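Local atomic coordinates of transglutaminase-like enzymes, putative cysteine protease (Cytophaga hutchinsonii, PDB entry 3ISR), a protein that is of unknown detailed function but, as a transglutaminase-like member of the papain-type peptidase clan, is probably a cysteine protease. Residues B[102-107]-B[195-200]. Residues are numbered along the deposited sequence; the frame is centred on the assembly and turned at random.
Sequences ETVPVV and LSIPAR
The two methyls of V104 rest against CD of the P198 ring, and V104 carries the contact from the side of the loop 102-107, meeting S196, I197 and P198 in the turn that leads into strand 199-206. CG1 of V104 is 3.8 Å from CD of P198, and CG2 of V104 is 4.0 Å from the same CD. CG1 of V104 is also 4.2 Å from CG of P198. V104 places CG1 opposite its backbone N (chi1 169°) and CG2 anti to the carbonyl carbon, a torsion that turns both methyls to P198. CG2 extends the contact to I197, whose CG2 lies 4.4 Å from CG2 of V104, a looser approach. At the base of the side chain, CB of V104 sits 3.8 Å from the carbonyl O of S196, a van der Waals contact; no hydrogen bond crosses between the two segments, and the direct contact is van der Waals throughout.

The same side chains also pack on their surroundings. V104 touches L109 and V142 of helix 142-156, while P198 rests on I113 and L117 and I197 on V146, so the small interface continues into a wider apolar cluster. S196 additionally packs on F258 of the second subunit, placing this edge of the contact close to a subunit interface. S196, with its positive phi of 63°, is the C' residue of a Schellman motif that ends helix 181-194, its N bonding to O of R193 and I197 N bonding to O of C192. The contact thus joins the loop after strand 78-96 to the connection between helix 181-194, ended by this Schellman motif, and strand 199-206 of the transglutaminase-like region.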
loop_
_atom_site.group_PDB
_atom_site.type_symbol
_atom_site.label_atom_id
_atom_site.label_comp_id
_atom_site.label_asym_id
_atom_site.label_seq_id
_atom_site.Cartn_x
_atom_site.Cartn_y
_atom_site.Cartn_z
ATOM N N GLU B 102 5.212 -30.128 16.682
ATOM C CA GLU B 102 5.205 -28.744 17.170
ATOM C C GLU B 102 5.513 -27.770 16.016
ATOM O O GLU B 102 4.965 -26.666 15.976
ATOM C CB GLU B 102 6.181 -28.551 18.342
ATOM N N THR B 103 6.366 -28.197 15.074
ATOM C CA THR B 103 6.690 -27.413 13.869
ATOM C C THR B 103 6.897 -28.301 12.622
ATOM O O THR B 103 7.006 -29.525 12.732
ATOM C CB THR B 103 7.959 -26.540 14.068
ATOM O OG1 THR B 103 9.058 -27.361 14.488
ATOM C CG2 THR B 103 7.724 -25.427 15.105
ATOM N N VAL B 104 6.958 -27.677 11.441
ATOM C CA VAL B 104 7.300 -28.398 10.195
ATOM C C VAL B 104 8.840 -28.517 10.062
ATOM O O VAL B 104 9.547 -27.493 10.140
ATOM C CB VAL B 104 6.651 -27.731 8.923
ATOM C CG1 VAL B 104 7.220 -28.319 7.612
ATOM C CG2 VAL B 104 5.128 -27.902 8.942
ATOM N N PRO B 105 9.364 -29.752 9.867
ATOM C CA PRO B 105 10.831 -29.964 9.842
ATOM C C PRO B 105 11.468 -29.533 8.503
ATOM O O PRO B 105 11.706 -30.370 7.622
ATOM C CB PRO B 105 10.948 -31.478 10.023
ATOM C CG PRO B 105 9.723 -32.003 9.307
ATOM C CD PRO B 105 8.630 -31.012 9.612
ATOM N N VAL B 106 11.736 -28.232 8.365
ATOM C CA VAL B 106 12.178 -27.652 7.092
ATOM C C VAL B 106 13.391 -28.368 6.502
ATOM O O VAL B 106 13.433 -28.640 5.305
ATOM C CB VAL B 106 12.426 -26.122 7.193
ATOM C CG1 VAL B 106 12.959 -25.572 5.877
ATOM C CG2 VAL B 106 11.146 -25.403 7.541
ATOM N N VAL B 107 14.360 -28.706 7.354
ATOM C CA VAL B 107 15.572 -29.342 6.888
ATOM C C VAL B 107 15.298 -30.672 6.162
ATOM O O VAL B 107 16.118 -31.106 5.353
ATOM C CB VAL B 107 16.622 -29.489 8.026
ATOM C CG1 VAL B 107 16.312 -30.676 8.974
ATOM C CG2 VAL B 107 18.043 -29.588 7.451
ATOM N N LEU B 195 4.035 -18.469 9.353
ATOM C CA LEU B 195 4.366 -19.348 10.493
ATOM C C LEU B 195 5.247 -20.541 10.112
ATOM O O LEU B 195 5.344 -21.518 10.869
ATOM C CB LEU B 195 3.076 -19.855 11.173
ATOM C CG LEU B 195 2.168 -18.773 11.773
ATOM C CD1 LEU B 195 0.751 -19.307 12.001
ATOM C CD2 LEU B 195 2.767 -18.183 13.052
ATOM N N SER B 196 5.895 -20.458 8.950
ATOM C CA SER B 196 6.790 -21.523 8.442
ATOM C C SER B 196 6.067 -22.845 8.177
ATOM O O SER B 196 6.616 -23.924 8.409
ATOM C CB SER B 196 7.993 -21.757 9.370
ATOM O OG SER B 196 8.640 -20.531 9.671
ATOM N N ILE B 197 4.838 -22.763 7.678
ATOM C CA ILE B 197 4.092 -23.965 7.298
ATOM C C ILE B 197 3.894 -23.883 5.780
ATOM O O ILE B 197 3.331 -22.901 5.295
ATOM C CB ILE B 197 2.716 -24.004 8.023
ATOM C CG1 ILE B 197 2.913 -24.018 9.537
ATOM C CG2 ILE B 197 1.862 -25.234 7.593
ATOM C CD1 ILE B 197 1.641 -23.635 10.317
ATOM N N PRO B 198 4.364 -24.890 5.016
ATOM C CA PRO B 198 4.191 -24.757 3.575
ATOM C C PRO B 198 2.715 -24.766 3.199
ATOM O O PRO B 198 1.934 -25.509 3.786
ATOM C CB PRO B 198 4.919 -25.982 2.992
ATOM C CG PRO B 198 5.791 -26.509 4.126
ATOM C CD PRO B 198 5.067 -26.127 5.395
ATOM N N ALA B 199 2.324 -23.918 2.252
ATOM C CA ALA B 199 0.905 -23.873 1.853
ATOM C C ALA B 199 0.793 -23.537 0.389
ATOM O O ALA B 199 1.652 -22.839 -0.147
ATOM C CB ALA B 199 0.149 -22.859 2.685
ATOM N N ARG B 200 -0.258 -24.035 -0.267
ATOM C CA ARG B 200 -0.415 -23.770 -1.678
ATOM C C ARG B 200 -1.891 -23.508 -2.019
ATOM O O ARG B 200 -2.794 -23.862 -1.261
ATOM C CB ARG B 200 0.143 -24.930 -2.519
ATOM C CG ARG B 200 -0.658 -26.260 -2.346
ATOM C CD ARG B 200 0.002 -27.420 -3.094
ATOM N NE ARG B 200 -0.902 -28.568 -3.143
ATOM C CZ ARG B 200 -0.570 -29.776 -3.579
ATOM N NH1 ARG B 200 0.662 -30.032 -4.019
ATOM N NH2 ARG B 200 -1.483 -30.743 -3.586
#